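Local coordinates for uncharacterized protein (Pseudomonas aeruginosa, PDB 4O8B), which probably binds promoter DNA through a Cro/C1-type helix-turn-helix domain and acts as a transcriptional activator governing motility and biofilm formation, at residues M35-E39 against R40-S44; N46-T49 against S50-A54. All coordinates share one frame; numbering follows the deposited sequence.

Contact 1: residues M35-E39 against R40-S44; sequences MNQYE and RERHS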
loop_
_atom_site.group_PDB
_atom_site.type_symbol
_atom_site.label_atom_id
_atom_site.label_comp_id
_atom_site.label_asym_id
_atom_site.label_seq_id
_atom_site.Cartn_x
_atom_site.Cartn_y
_atom_site.Cartn_z
ATOM N N MET A 35 -6.438 -17.684 -9.004
ATOM C CA MET A 35 -6.663 -16.241 -9.032
ATOM C C MET A 35 -7.985 -15.838 -8.391
ATOM O O MET A 35 -8.038 -14.896 -7.600
ATOM C CB MET A 35 -6.622 -15.710 -10.465
ATOM C CG MET A 35 -5.240 -15.282 -10.941
ATOM S SD MET A 35 -4.289 -14.406 -9.660
ATOM C CE MET A 35 -2.707 -15.214 -9.804
ATOM N N ASN A 36 -9.053 -16.551 -8.732
ATOM C CA ASN A 36 -10.362 -16.235 -8.179
ATOM C C ASN A 36 -10.327 -16.279 -6.660
ATOM O O ASN A 36 -10.941 -15.448 -5.993
ATOM C CB ASN A 36 -11.417 -17.214 -8.712
ATOM C CG ASN A 36 -12.811 -16.617 -8.697
ATOM O OD1 ASN A 36 -13.037 -15.532 -9.241
ATOM N ND2 ASN A 36 -13.757 -17.324 -8.084
ATOM N N GLN A 37 -9.602 -17.251 -6.109
ATOM C CA GLN A 37 -9.486 -17.370 -4.657
ATOM C C GLN A 37 -8.842 -16.107 -4.090
ATOM O O GLN A 37 -9.245 -15.618 -3.036
ATOM C CB GLN A 37 -8.644 -18.590 -4.284
ATOM C CG GLN A 37 -9.337 -19.927 -4.518
ATOM C CD GLN A 37 -10.574 -20.097 -3.652
ATOM O OE1 GLN A 37 -11.527 -19.320 -3.740
ATOM N NE2 GLN A 37 -10.570 -21.125 -2.811
ATOM N N TYR A 38 -7.840 -15.580 -4.795
ATOM C CA TYR A 38 -7.162 -14.373 -4.355
ATOM C C TYR A 38 -8.101 -13.169 -4.414
ATOM O O TYR A 38 -8.237 -12.421 -3.441
ATOM C CB TYR A 38 -5.935 -14.074 -5.223
ATOM C CG TYR A 38 -4.717 -14.929 -4.949
ATOM C CD1 TYR A 38 -4.484 -15.472 -3.681
ATOM C CD2 TYR A 38 -3.766 -15.154 -5.945
ATOM C CE1 TYR A 38 -3.325 -16.195 -3.409
ATOM C CE2 TYR A 38 -2.600 -15.876 -5.681
ATOM C CZ TYR A 38 -2.392 -16.403 -4.418
ATOM O OH TYR A 38 -1.241 -17.109 -4.154
ATOM N N GLU A 39 -8.744 -12.987 -5.566
ATOM C CA GLU A 39 -9.659 -11.870 -5.765
ATOM C C GLU A 39 -10.886 -11.961 -4.866
ATOM O O GLU A 39 -11.569 -10.963 -4.629
ATOM C CB GLU A 39 -10.094 -11.809 -7.229
ATOM C CG GLU A 39 -8.930 -11.690 -8.200
ATOM C CD GLU A 39 -9.380 -11.431 -9.618
ATOM O OE1 GLU A 39 -8.534 -11.028 -10.446
ATOM O OE2 GLU A 39 -10.578 -11.635 -9.921
ATOM N N ARG A 40 -11.165 -13.161 -4.370
ATOM C CA ARG A 40 -12.305 -13.370 -3.484
ATOM C C ARG A 40 -11.798 -13.216 -2.056
ATOM O O ARG A 40 -12.573 -13.146 -1.107
ATOM C CB ARG A 40 -12.882 -14.774 -3.679
ATOM C CG ARG A 40 -14.260 -14.964 -3.073
ATOM C CD ARG A 40 -15.336 -14.367 -3.968
ATOM N NE ARG A 40 -15.468 -15.112 -5.217
ATOM C CZ ARG A 40 -15.886 -16.373 -5.293
ATOM N NH1 ARG A 40 -16.216 -17.033 -4.189
ATOM N NH2 ARG A 40 -15.979 -16.977 -6.472
ATOM N N GLU A 41 -10.477 -13.168 -1.930
ATOM C CA GLU A 41 -9.809 -13.035 -0.642
ATOM C C GLU A 41 -9.935 -14.307 0.182
ATOM O O GLU A 41 -9.690 -14.308 1.392
ATOM C CB GLU A 41 -10.366 -11.837 0.132
ATOM C CG GLU A 41 -10.273 -10.525 -0.633
ATOM C CD GLU A 41 -10.379 -9.319 0.271
ATOM O OE1 GLU A 41 -10.907 -9.458 1.395
ATOM O OE2 GLU A 41 -9.950 -8.223 -0.146
ATOM N N ARG A 42 -10.331 -15.392 -0.478
ATOM C CA ARG A 42 -10.466 -16.689 0.162
ATOM C C ARG A 42 -9.054 -17.231 0.358
ATOM O O ARG A 42 -8.827 -18.157 1.143
ATOM C CB ARG A 42 -11.259 -17.657 -0.714
ATOM C CG ARG A 42 -12.766 -17.477 -0.689
ATOM C CD ARG A 42 -13.455 -18.744 -0.186
ATOM N NE ARG A 42 -14.808 -18.897 -0.722
ATOM C CZ ARG A 42 -15.084 -19.405 -1.923
ATOM N NH1 ARG A 42 -14.105 -19.834 -2.710
ATOM N NH2 ARG A 42 -16.344 -19.508 -2.326
ATOM N N HIS A 43 -8.119 -16.657 -0.393
ATOM C CA HIS A 43 -6.711 -17.024 -0.340
ATOM C C HIS A 43 -5.883 -15.750 -0.285
ATOM O O HIS A 43 -6.202 -14.762 -0.957
ATOM C CB HIS A 43 -6.318 -17.847 -1.569
ATOM C CG HIS A 43 -6.655 -19.311 -1.458
ATOM N ND1 HIS A 43 -6.422 -20.202 -2.465
ATOM C CD2 HIS A 43 -7.201 -20.019 -0.440
ATOM C CE1 HIS A 43 -6.802 -21.410 -2.092
ATOM N NE2 HIS A 43 -7.285 -21.320 -0.851
ATOM N N SER A 44 -4.822 -15.764 0.518
ATOM C CA SER A 44 -3.969 -14.586 0.659
ATOM C C SER A 44 -2.585 -14.784 0.061
ATOM O O SER A 44 -1.824 -15.652 0.488
ATOM C CB SER A 44 -3.836 -14.212 2.135
ATOM O OG SER A 44 -5.097 -13.876 2.689
#

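Contact 2: residues N46-T49 against S50-A54; sequences NMRT and SEQLA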
loop_
_atom_site.group_PDB
_atom_site.type_symbol
_atom_site.label_atom_id
_atom_site.label_comp_id
_atom_site.label_asym_id
_atom_site.label_seq_id
_atom_site.Cartn_x
_atom_site.Cartn_y
_atom_site.Cartn_z
ATOM N N ASN A 46 1.199 -14.361 -0.451
ATOM C CA ASN A 46 2.309 -13.957 0.399
ATOM C C ASN A 46 3.105 -12.832 -0.259
ATOM O O ASN A 46 2.960 -12.575 -1.452
ATOM C CB ASN A 46 3.233 -15.146 0.686
ATOM C CG ASN A 46 3.860 -15.715 -0.572
ATOM O OD1 ASN A 46 4.191 -14.979 -1.501
ATOM N ND2 ASN A 46 4.052 -17.029 -0.596
ATOM N N MET A 47 3.945 -12.167 0.526
ATOM C CA MET A 47 4.762 -11.070 0.014
ATOM C C MET A 47 5.458 -11.378 -1.312
ATOM O O MET A 47 5.447 -10.550 -2.224
ATOM C CB MET A 47 5.796 -10.636 1.056
ATOM C CG MET A 47 5.225 -9.751 2.159
ATOM S SD MET A 47 4.303 -8.332 1.511
ATOM C CE MET A 47 5.529 -7.029 1.692
ATOM N N ARG A 48 6.059 -12.556 -1.424
ATOM C CA ARG A 48 6.748 -12.933 -2.665
ATOM C C ARG A 48 5.778 -12.856 -3.841
ATOM O O ARG A 48 6.057 -12.212 -4.844
ATOM C CB ARG A 48 7.301 -14.363 -2.564
ATOM C CG ARG A 48 8.826 -14.454 -2.680
ATOM C CD ARG A 48 9.303 -15.907 -2.599
ATOM N NE ARG A 48 9.905 -16.398 -3.841
ATOM C CZ ARG A 48 9.269 -16.477 -5.015
ATOM N NH1 ARG A 48 8.002 -16.089 -5.122
ATOM N NH2 ARG A 48 9.905 -16.947 -6.081
ATOM N N THR A 49 4.634 -13.530 -3.702
ATOM C CA THR A 49 3.625 -13.551 -4.745
ATOM C C THR A 49 3.068 -12.152 -4.998
ATOM O O THR A 49 2.758 -11.791 -6.144
ATOM C CB THR A 49 2.463 -14.486 -4.373
ATOM O OG1 THR A 49 2.976 -15.796 -4.110
ATOM C CG2 THR A 49 1.455 -14.569 -5.506
ATOM N N SER A 50 2.932 -11.367 -3.939
ATOM C CA SER A 50 2.415 -10.006 -4.058
ATOM C C SER A 50 3.314 -9.174 -4.962
ATOM O O SER A 50 2.835 -8.395 -5.788
ATOM C CB SER A 50 2.328 -9.345 -2.680
ATOM O OG SER A 50 1.393 -10.015 -1.851
ATOM N N GLU A 51 4.627 -9.347 -4.803
ATOM C CA GLU A 51 5.594 -8.608 -5.606
ATOM C C GLU A 51 5.471 -9.003 -7.076
ATOM O O GLU A 51 5.657 -8.170 -7.964
ATOM C CB GLU A 51 7.015 -8.896 -5.105
ATOM C CG GLU A 51 7.941 -7.691 -5.141
ATOM C CD GLU A 51 9.327 -8.007 -4.607
ATOM O OE1 GLU A 51 9.433 -8.834 -3.672
ATOM O OE2 GLU A 51 10.309 -7.410 -5.104
ATOM N N GLN A 52 5.159 -10.273 -7.324
ATOM C CA GLN A 52 5.015 -10.775 -8.687
ATOM C C GLN A 52 3.774 -10.181 -9.347
ATOM O O GLN A 52 3.810 -9.773 -10.512
ATOM C CB GLN A 52 4.895 -12.303 -8.690
ATOM C CG GLN A 52 6.080 -13.036 -8.094
ATOM C CD GLN A 52 5.919 -14.544 -8.166
ATOM O OE1 GLN A 52 6.320 -15.266 -7.247
ATOM N NE2 GLN A 52 5.349 -15.026 -9.261
ATOM N N LEU A 53 2.676 -10.143 -8.600
ATOM C CA LEU A 53 1.417 -9.602 -9.096
ATOM C C LEU A 53 1.543 -8.127 -9.426
ATOM O O LEU A 53 1.075 -7.674 -10.470
ATOM C CB LEU A 53 0.315 -9.807 -8.057
ATOM C CG LEU A 53 -0.142 -11.254 -7.849
ATOM C CD1 LEU A 53 -1.045 -11.348 -6.630
ATOM C CD2 LEU A 53 -0.871 -11.733 -9.101
ATOM N N ALA A 54 2.175 -7.377 -8.530
ATOM C CA ALA A 54 2.367 -5.948 -8.727
ATOM C C ALA A 54 3.183 -5.673 -9.982
ATOM O O ALA A 54 2.813 -4.832 -10.804
ATOM C CB ALA A 54 3.056 -5.342 -7.509
#

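Contact 1: residues M35-E39 against R40-S44
A Schellman motif ends helix 28-39 here, with Gln37 and Tyr38 of the last turn meeting Glu41, Arg42 and His43 of the loop. Glu41 takes a positive phi (71°), and the chain folds back so that Glu41 N bonds to Tyr38 O at 2.8 Å and Arg42 N, weakly, to Gln37 O, the two bonds of the motif; His43 N adds a further bond to Gln37 O at 3.1 Å. The long, flexible Gln37 suits this corner: bent at chi2 (-63°), its chain lays CG over one face of the His43 imidazole, 4.0 Å from the ring centroid, in a CH-pi contact. Its amide end turns to Arg42, whose NH1 approaches OE1 at 2.8 Å, a weak bond between planes 74° apart. Beside them, His43 O lies at the edge of the Tyr38 ring, 3.3 Å from CD1, and the Tyr38 CA-H points almost straight at the same oxygen. Glu41 OE2 bonds to Gly3 N, tying the turn to the start of helix 3-13. The Glu39 carboxylate makes salt bridges with Lys7 and Arg10 of that helix, while the Tyr38 side chain packs on Leu6 and reaches toward helix 47-57.

Contact 2: residues N46-T49 against S50-A54
Arg48 and Gln52, one helical turn apart, meet through their polar ends: Arg48 NH1 gives a hydrogen bond to Gln52 OE1 at 2.8 Å, with an angle of 146° at the hydrogen. The donor lies in the plane of the Gln52 amide, yet the guanidinium and amide planes are 72° apart, so the two groups meet edge-on without stacking. Gln52, extended beyond CG (chi2 -178°), is long enough to span the turn, and its other amide atom, NE2, makes a weak bond to Val24 O in a neighbouring loop.

Next to this pair the first turn is held from its N-terminal end. Asn46 OD1 accepts Thr49 N at 2.7 Å, almost in line with the N-H, and also meets Thr49 OG1 at 3.0 Å from above the carboxamide plane. Two donors thus grip one oxygen, and asparagine suits the place because its short side chain can turn back to the Thr49 N-H, which has no preceding turn to serve it. Asn46 O in turn takes Ser50 N at 2.8 Å, opening the regular i to i+4 series that Glu51 N to Met47 O and Leu53 N to Thr49 O continue.

Further out, the small Ser50 fits a buried position, its OG hydrogen-bonded with Tyr65 OH, and Leu53 packs on Met1. Met47 reaches across to Leu2 of the second subunit. The whole is a classic Asn N-cap opening helix 47-57 within the helix-turn-helix domain.

Contacts 1 and 2 follow one another along the chain, their centres about 13 Å apart: residues 35-44 end helix 28-39, and residues 46-54 begin helix 47-57, with Pro45 between them. One helix is closed by backbone bonds at its C-terminus, the next opened by a side-chain cap at its N-terminus. The two also touch by packing, where Tyr38 OH lies 3.9 Å from Thr49 CG2 and Met35 CE lies 4.0 Å from Leu53 CD2, so a phenol hydroxyl and methyl groups make the closest approaches between the two contacts. Both lie in the helix-turn-helix domain, the part of the protein that probably binds DNA; contact 1 is at the surface, contact 2 partly buried.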